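PDB 2OZG: GCN5-related N-acetyltransferase from Anabaena variabilis, which binds coenzyme A and is probably an N-acetyltransferase of the GNAT family, perhaps one acting on aminoglycosides. Local coordinates for residues I53-K58 and R92-A97; G61-L66 and I98-H103. All coordinates share one frame; numbering follows the deposited sequence.

How the interactions relate
Interactions 1 and 2 hold the same helix, 96-110, against two adjacent, antiparallel strands of the acetyltransferase domain: 50-55 in the first, 58-72 in the second. A probable backbone hydrogen bond from Ile-53 N to Gly-61 O joins the strands, and Ile-53 CD1 packs near Ala-99 and Leu-100, so the two contacts run into each other. Interaction 2 is core, made of apolar side chains and a methyl resting on a peptide, with no hydrogen bond between its segments. Interaction 1, at the helix start and the loop before it, is partly buried and mixed, with an apolar end near the helix and a salt bridge farther out. Both touch coenzyme A through backbone amides.

Interaction 1 of 2, residues I53-K58 and R92-A97; sequences IYREQK and RGDGAA. With COA (coenzyme A), chain C.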
loop_
_atom_site.group_PDB
_atom_site.type_symbol
_atom_site.label_atom_id
_atom_site.label_comp_id
_atom_site.label_asym_id
_atom_site.label_seq_id
_atom_site.Cartn_x
_atom_site.Cartn_y
_atom_site.Cartn_z
ATOM N N ILE A 53 29.619 30.317 -6.678
ATOM C CA ILE A 53 30.979 29.769 -6.740
ATOM C C ILE A 53 31.296 29.400 -8.191
ATOM O O ILE A 53 30.456 28.821 -8.895
ATOM C CB ILE A 53 31.200 28.574 -5.768
ATOM C CG1 ILE A 53 32.657 28.152 -5.737
ATOM C CG2 ILE A 53 30.343 27.392 -6.105
ATOM C CD1 ILE A 53 32.894 26.995 -4.827
ATOM N N TYR A 54 32.484 29.797 -8.648
ATOM C CA TYR A 54 32.935 29.496 -9.987
ATOM C C TYR A 54 34.023 28.467 -9.932
ATOM O O TYR A 54 34.785 28.452 -8.994
ATOM C CB TYR A 54 33.569 30.718 -10.653
ATOM C CG TYR A 54 32.608 31.787 -11.121
ATOM C CD1 TYR A 54 32.137 32.761 -10.257
ATOM C CD2 TYR A 54 32.201 31.840 -12.452
ATOM C CE1 TYR A 54 31.262 33.748 -10.712
ATOM C CE2 TYR A 54 31.330 32.804 -12.902
ATOM C CZ TYR A 54 30.863 33.757 -12.034
ATOM O OH TYR A 54 29.989 34.709 -12.511
ATOM N N ARG A 55 34.090 27.628 -10.958
ATOM C CA ARG A 55 35.178 26.672 -11.127
ATOM C C ARG A 55 35.735 27.061 -12.484
ATOM O O ARG A 55 35.073 26.901 -13.522
ATOM C CB ARG A 55 34.696 25.231 -11.128
ATOM C CG ARG A 55 35.843 24.230 -11.082
ATOM C CD ARG A 55 35.335 22.797 -11.207
ATOM N NE ARG A 55 36.436 21.837 -11.295
ATOM C CZ ARG A 55 37.159 21.613 -12.397
ATOM N NH1 ARG A 55 36.936 22.296 -13.528
ATOM N NH2 ARG A 55 38.147 20.719 -12.362
ATOM N N GLU A 56 36.942 27.601 -12.466
ATOM C CA GLU A 56 37.524 28.144 -13.656
ATOM C C GLU A 56 36.568 29.282 -14.051
ATOM O O GLU A 56 36.174 30.061 -13.192
ATOM C CB GLU A 56 37.753 27.050 -14.720
ATOM C CG GLU A 56 38.422 25.760 -14.142
ATOM C CD GLU A 56 39.684 26.030 -13.246
ATOM O OE1 GLU A 56 40.375 27.062 -13.449
ATOM O OE2 GLU A 56 39.984 25.196 -12.340
ATOM N N GLN A 57 36.172 29.401 -15.303
ATOM C CA GLN A 57 35.314 30.515 -15.682
ATOM C C GLN A 57 33.834 30.144 -15.700
ATOM O O GLN A 57 33.015 30.921 -16.213
ATOM C CB GLN A 57 35.686 31.025 -17.085
ATOM C CG GLN A 57 37.184 31.091 -17.431
ATOM C CD GLN A 57 37.980 31.974 -16.505
ATOM O OE1 GLN A 57 38.076 31.721 -15.299
ATOM N NE2 GLN A 57 38.608 32.996 -17.076
ATOM N N LYS A 58 33.483 28.970 -15.183
ATOM C CA LYS A 58 32.092 28.534 -15.232
ATOM C C LYS A 58 31.397 28.609 -13.867
ATOM O O LYS A 58 32.033 28.450 -12.834
ATOM C CB LYS A 58 31.983 27.128 -15.844
ATOM C CG LYS A 58 32.554 27.033 -17.288
ATOM C CD LYS A 58 32.034 25.771 -18.029
ATOM C CE LYS A 58 32.542 25.680 -19.484
ATOM N N ARG A 92 30.159 18.171 -8.939
ATOM C CA ARG A 92 30.112 17.511 -7.649
ATOM C C ARG A 92 31.271 16.561 -7.362
ATOM O O ARG A 92 31.945 16.146 -8.246
ATOM C CB ARG A 92 28.812 16.761 -7.554
ATOM C CG ARG A 92 27.643 17.733 -7.481
ATOM C CD ARG A 92 26.318 17.031 -7.243
ATOM N NE ARG A 92 25.251 17.991 -7.444
ATOM C CZ ARG A 92 23.981 17.707 -7.721
ATOM N NH1 ARG A 92 23.531 16.451 -7.864
ATOM N NH2 ARG A 92 23.172 18.711 -7.938
ATOM N N GLY A 93 31.508 16.242 -6.098
ATOM C CA GLY A 93 32.600 15.314 -5.734
ATOM C C GLY A 93 33.991 15.915 -5.902
ATOM O O GLY A 93 34.976 15.196 -5.908
ATOM N N ASP A 94 34.068 17.239 -6.008
ATOM C CA ASP A 94 35.326 17.926 -6.254
ATOM C C ASP A 94 35.608 19.019 -5.215
ATOM O O ASP A 94 36.450 19.842 -5.425
ATOM C CB ASP A 94 35.264 18.533 -7.658
ATOM C CG ASP A 94 36.641 18.772 -8.270
ATOM O OD1 ASP A 94 37.541 17.943 -8.035
ATOM O OD2 ASP A 94 36.812 19.778 -9.007
ATOM N N GLY A 95 34.900 19.046 -4.104
ATOM C CA GLY A 95 35.176 20.039 -3.066
ATOM C C GLY A 95 34.547 21.409 -3.299
ATOM O O GLY A 95 34.840 22.382 -2.581
ATOM N N ALA A 96 33.644 21.499 -4.275
ATOM C CA ALA A 96 33.049 22.810 -4.580
ATOM C C ALA A 96 32.092 23.229 -3.463
ATOM O O ALA A 96 32.085 24.388 -3.092
ATOM C CB ALA A 96 32.362 22.809 -5.908
ATOM N N ALA A 97 31.289 22.297 -2.941
ATOM C CA ALA A 97 30.341 22.675 -1.875
ATOM C C ALA A 97 31.024 23.106 -0.573
ATOM O O ALA A 97 30.590 24.054 0.064
ATOM C CB ALA A 97 29.256 21.555 -1.600
HETATM N N1A COA C . 25.755 12.883 0.903
HETATM C C2A COA C . 26.672 12.870 1.889
HETATM N N3A COA C . 27.780 13.636 1.848
HETATM C C4A COA C . 27.992 14.441 0.777
HETATM C C5A COA C . 27.078 14.478 -0.272
HETATM C C6A COA C . 25.931 13.665 -0.184
HETATM N N6A COA C . 24.975 13.623 -1.137
HETATM N N7A COA C . 27.578 15.358 -1.173
HETATM C C8A COA C . 28.755 15.840 -0.698
HETATM N N9A COA C . 28.992 15.274 0.496
HETATM C C1B COA C . 30.143 15.466 1.429
HETATM C C2B COA C . 31.376 14.686 0.979
HETATM O O2B COA C . 31.369 13.317 1.447
HETATM C C3B COA C . 32.519 15.543 1.508
HETATM O O3B COA C . 33.051 15.057 2.748
HETATM P P3B COA C . 34.423 14.175 2.766
HETATM O O7A COA C . 35.521 15.209 2.581
HETATM O O8A COA C . 34.358 13.458 4.110
HETATM O O9A COA C . 34.336 13.239 1.567
HETATM C C4B COA C . 31.954 16.951 1.672
HETATM O O4B COA C . 30.531 16.846 1.537
HETATM C C5B COA C . 32.517 17.928 0.639
HETATM O O5B COA C . 32.084 17.521 -0.667
HETATM P P1A COA C . 31.948 18.537 -1.934
HETATM O O1A COA C . 32.329 19.935 -1.507
HETATM O O2A COA C . 32.690 17.900 -3.109
HETATM O O3A COA C . 30.348 18.430 -2.258
HETATM P P2A COA C . 29.685 18.572 -3.751
HETATM O O4A COA C . 30.419 19.727 -4.437
HETATM O O5A COA C . 29.733 17.196 -4.412
HETATM O O6A COA C . 28.116 18.990 -3.387
HETATM C CBP COA C . 25.549 18.816 -3.373
HETATM C CCP COA C . 26.906 18.493 -4.037
HETATM C CDP COA C . 25.728 20.176 -2.701
HETATM C CEP COA C . 25.401 17.817 -2.230
HETATM C CAP COA C . 24.405 18.820 -4.486
HETATM O OAP COA C . 24.010 20.173 -4.900
HETATM C C9P COA C . 23.081 18.016 -4.362
HETATM O O9P COA C . 23.008 16.703 -4.651
HETATM N N8P COA C . 21.884 18.561 -4.067
HETATM C C7P COA C . 21.385 19.885 -3.691
HETATM C C6P COA C . 20.723 19.577 -2.358
HETATM C C5P COA C . 21.616 19.997 -1.200
HETATM O O5P COA C . 22.804 19.682 -1.167
HETATM N N4P COA C . 21.043 20.699 -0.210
HETATM C C3P COA C . 21.698 21.180 1.002
HETATM C C2P COA C . 20.659 22.019 1.714
HETATM S S1P COA C . 20.333 23.578 0.792
#
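Ile-53 and Ala-96 form the close-packed end of this contact. With CG1 anti to the backbone N (chi1 -173°) and CD1 extending the chain, the isoleucine reaches the first turn of helix 96-110, where CD1 lies 3.2 Å from Ala-96 O and 4.4 Å from Ala-96 CB. Phe-10 and Ile-87 touch both residues and complete the apolar cluster. Two residues along the strand, Arg-55 points the same way but meets a charge. Its extended chain crosses Asp-94 at about a right angle, and NE donates a nearly straight hydrogen bond (164°, 3.1 Å) to Asp-94 OD2, part of a salt bridge. The oxygen sits at the guanidinium edge, close to its plane, while the two flat groups are turned 38° apart. Asp-94 OD2 also pairs with Arg-9, so two arginines share it. Residues 92-97 follow the R-x-x-G-x-A form of the GNAT pyrophosphate-binding signature: the backbone amides of Gly-93, Gly-95 and Ala-97 donate hydrogen bonds to the coenzyme A pyrophosphate oxygens O5A, O2A and O4A respectively. O9P of the coenzyme lies over one face of the Arg-92 guanidinium, offset toward its rim, with NE held by Ile-87 O and NH1 by Asn-251 O of the second subunit. Toward solvent the packing thins out: beyond Arg-55 the strand folds back in a type II' turn to Lys-58, whose middle residues Glu-56 and Gln-57 are exposed.

Interaction 2 of 2, residues G61-L66 and I98-H103; sequences GGLAIL and IALIQH. With COA (coenzyme A), chain C.
Over one face of the peptide group between Gly-62 and Leu-63 rests the CD2 methyl of Leu-100, 3.7 Å from Gly-62 O and 3.8 Å from Gly-62 C; Gly-62 and Leu-63 are backbone-bonded to Gly-86 and Arg-51 on neighbouring strands. Leu-63 supplies the side chain of the strand. Its CD2 comes 3.6 Å from Leu-100 CG and 3.7 Å from Ile-101 CD1, so that one methyl meets two successive helix residues. Leu-63 and Leu-100 run past each other in opposite directions, the latter brought to the strand by a CG anti to its own nitrogen (chi1 177°). This is the GNAT helix that follows the pyrophosphate-binding loop, packed on the central sheet; the axes of segments 98-103 and 61-66 run 33° apart and approach to 9.3 Å. Replacing Leu-100 with an alanine would probably uncover the Gly-62 peptide face and open a gap beside Leu-63 CD2. Val-85 and Ile-87, both coenzyme A-binding residues, border the cluster beside Leu-63 and Leu-100 respectively. At the start of the helix segment, Ile-98 N donates a 2.8 Å hydrogen bond to O1A of the coenzyme, while farther along the His-103 ring meets that of Tyr-12 nearly parallel.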
loop_
_atom_site.group_PDB
_atom_site.type_symbol
_atom_site.label_atom_id
_atom_site.label_comp_id
_atom_site.label_asym_id
_atom_site.label_seq_id
_atom_site.Cartn_x
_atom_site.Cartn_y
_atom_site.Cartn_z
ATOM N N GLY A 61 27.872 26.700 -8.943
ATOM C CA GLY A 61 26.817 26.568 -7.995
ATOM C C GLY A 61 26.693 27.806 -7.151
ATOM O O GLY A 61 27.291 28.858 -7.463
ATOM N N GLY A 62 25.930 27.682 -6.072
ATOM C CA GLY A 62 25.694 28.806 -5.214
ATOM C C GLY A 62 24.738 28.555 -4.086
ATOM O O GLY A 62 24.324 27.441 -3.826
ATOM N N LEU A 63 24.399 29.637 -3.391
ATOM C CA LEU A 63 23.458 29.572 -2.318
ATOM C C LEU A 63 22.895 30.974 -2.048
ATOM O O LEU A 63 23.304 31.975 -2.684
ATOM C CB LEU A 63 24.140 28.942 -1.053
ATOM C CG LEU A 63 25.483 29.585 -0.586
ATOM C CD1 LEU A 63 25.302 30.976 -0.034
ATOM C CD2 LEU A 63 26.173 28.789 0.473
ATOM N N ALA A 64 21.975 31.033 -1.080
ATOM C CA ALA A 64 21.447 32.255 -0.519
ATOM C C ALA A 64 21.782 32.354 0.964
ATOM O O ALA A 64 21.735 31.361 1.732
ATOM C CB ALA A 64 19.916 32.324 -0.683
ATOM N N ILE A 65 22.172 33.554 1.351
ATOM C CA ILE A 65 22.407 33.911 2.745
ATOM C C ILE A 65 21.212 34.798 3.179
ATOM O O ILE A 65 20.944 35.826 2.528
ATOM C CB ILE A 65 23.685 34.760 2.947
ATOM C CG1 ILE A 65 24.930 34.037 2.447
ATOM C CG2 ILE A 65 23.865 35.036 4.456
ATOM C CD1 ILE A 65 26.165 34.905 2.602
ATOM N N LEU A 66 20.547 34.430 4.275
ATOM C CA LEU A 66 19.396 35.197 4.831
ATOM C C LEU A 66 19.764 35.828 6.160
ATOM O O LEU A 66 19.787 35.150 7.211
ATOM C CB LEU A 66 18.134 34.290 5.002
ATOM C CG LEU A 66 17.718 33.562 3.725
ATOM C CD1 LEU A 66 16.461 32.705 3.934
ATOM C CD2 LEU A 66 17.463 34.532 2.583
ATOM N N ILE A 98 32.073 22.409 -0.162
ATOM C CA ILE A 98 32.729 22.779 1.069
ATOM C C ILE A 98 33.455 24.112 0.825
ATOM O O ILE A 98 33.415 24.998 1.663
ATOM C CB ILE A 98 33.631 21.636 1.612
ATOM C CG1 ILE A 98 34.234 22.024 2.948
ATOM C CG2 ILE A 98 34.723 21.260 0.639
ATOM C CD1 ILE A 98 33.214 22.304 4.024
ATOM N N ALA A 99 34.044 24.304 -0.349
ATOM C CA ALA A 99 34.671 25.591 -0.608
ATOM C C ALA A 99 33.616 26.685 -0.446
ATOM O O ALA A 99 33.813 27.654 0.259
ATOM C CB ALA A 99 35.313 25.628 -1.999
ATOM N N LEU A 100 32.464 26.500 -1.080
ATOM C CA LEU A 100 31.383 27.483 -0.991
ATOM C C LEU A 100 31.001 27.805 0.465
ATOM O O LEU A 100 30.914 28.979 0.896
ATOM C CB LEU A 100 30.154 26.945 -1.758
ATOM C CG LEU A 100 28.868 27.783 -1.754
ATOM C CD1 LEU A 100 29.044 29.225 -2.289
ATOM C CD2 LEU A 100 27.826 27.053 -2.547
ATOM N N ILE A 101 30.790 26.762 1.246
ATOM C CA ILE A 101 30.373 26.941 2.640
ATOM C C ILE A 101 31.407 27.648 3.516
ATOM O O ILE A 101 31.090 28.504 4.352
ATOM C CB ILE A 101 29.945 25.587 3.268
ATOM C CG1 ILE A 101 28.758 24.974 2.505
ATOM C CG2 ILE A 101 29.595 25.801 4.797
ATOM C CD1 ILE A 101 27.518 25.876 2.385
ATOM N N GLN A 102 32.649 27.330 3.296
ATOM C CA GLN A 102 33.723 27.975 4.009
ATOM C C GLN A 102 33.812 29.465 3.664
ATOM O O GLN A 102 33.934 30.291 4.538
ATOM C CB GLN A 102 35.022 27.249 3.665
ATOM C CG GLN A 102 35.058 25.809 4.198
ATOM C CD GLN A 102 36.382 25.083 3.825
ATOM O OE1 GLN A 102 36.944 25.309 2.744
ATOM N NE2 GLN A 102 36.840 24.174 4.702
ATOM N N HIS A 103 33.774 29.799 2.375
ATOM C CA HIS A 103 33.741 31.198 1.955
ATOM C C HIS A 103 32.585 31.938 2.551
ATOM O O HIS A 103 32.751 33.041 3.004
ATOM C CB HIS A 103 33.713 31.344 0.415
ATOM C CG HIS A 103 35.060 31.205 -0.226
ATOM N ND1 HIS A 103 35.365 30.204 -1.131
ATOM C CD2 HIS A 103 36.190 31.954 -0.102
ATOM C CE1 HIS A 103 36.613 30.347 -1.545
ATOM N NE2 HIS A 103 37.136 31.396 -0.933
HETATM N N1A COA C . 25.755 12.883 0.903
HETATM C C2A COA C . 26.672 12.870 1.889
HETATM N N3A COA C . 27.780 13.636 1.848
HETATM C C4A COA C . 27.992 14.441 0.777
HETATM C C5A COA C . 27.078 14.478 -0.272
HETATM C C6A COA C . 25.931 13.665 -0.184
HETATM N N6A COA C . 24.975 13.623 -1.137
HETATM N N7A COA C . 27.578 15.358 -1.173
HETATM C C8A COA C . 28.755 15.840 -0.698
HETATM N N9A COA C . 28.992 15.274 0.496
HETATM C C1B COA C . 30.143 15.466 1.429
HETATM C C2B COA C . 31.376 14.686 0.979
HETATM O O2B COA C . 31.369 13.317 1.447
HETATM C C3B COA C . 32.519 15.543 1.508
HETATM O O3B COA C . 33.051 15.057 2.748
HETATM P P3B COA C . 34.423 14.175 2.766
HETATM O O7A COA C . 35.521 15.209 2.581
HETATM O O8A COA C . 34.358 13.458 4.110
HETATM O O9A COA C . 34.336 13.239 1.567
HETATM C C4B COA C . 31.954 16.951 1.672
HETATM O O4B COA C . 30.531 16.846 1.537
HETATM C C5B COA C . 32.517 17.928 0.639
HETATM O O5B COA C . 32.084 17.521 -0.667
HETATM P P1A COA C . 31.948 18.537 -1.934
HETATM O O1A COA C . 32.329 19.935 -1.507
HETATM O O2A COA C . 32.690 17.900 -3.109
HETATM O O3A COA C . 30.348 18.430 -2.258
HETATM P P2A COA C . 29.685 18.572 -3.751
HETATM O O4A COA C . 30.419 19.727 -4.437
HETATM O O5A COA C . 29.733 17.196 -4.412
HETATM O O6A COA C . 28.116 18.990 -3.387
HETATM C CBP COA C . 25.549 18.816 -3.373
HETATM C CCP COA C . 26.906 18.493 -4.037
HETATM C CDP COA C . 25.728 20.176 -2.701
HETATM C CEP COA C . 25.401 17.817 -2.230
HETATM C CAP COA C . 24.405 18.820 -4.486
HETATM O OAP COA C . 24.010 20.173 -4.900
HETATM C C9P COA C . 23.081 18.016 -4.362
HETATM O O9P COA C . 23.008 16.703 -4.651
HETATM N N8P COA C . 21.884 18.561 -4.067
HETATM C C7P COA C . 21.385 19.885 -3.691
HETATM C C6P COA C . 20.723 19.577 -2.358
HETATM C C5P COA C . 21.616 19.997 -1.200
HETATM O O5P COA C . 22.804 19.682 -1.167
HETATM N N4P COA C . 21.043 20.699 -0.210
HETATM C C3P COA C . 21.698 21.180 1.002
HETATM C C2P COA C . 20.659 22.019 1.714
HETATM S S1P COA C . 20.333 23.578 0.792
#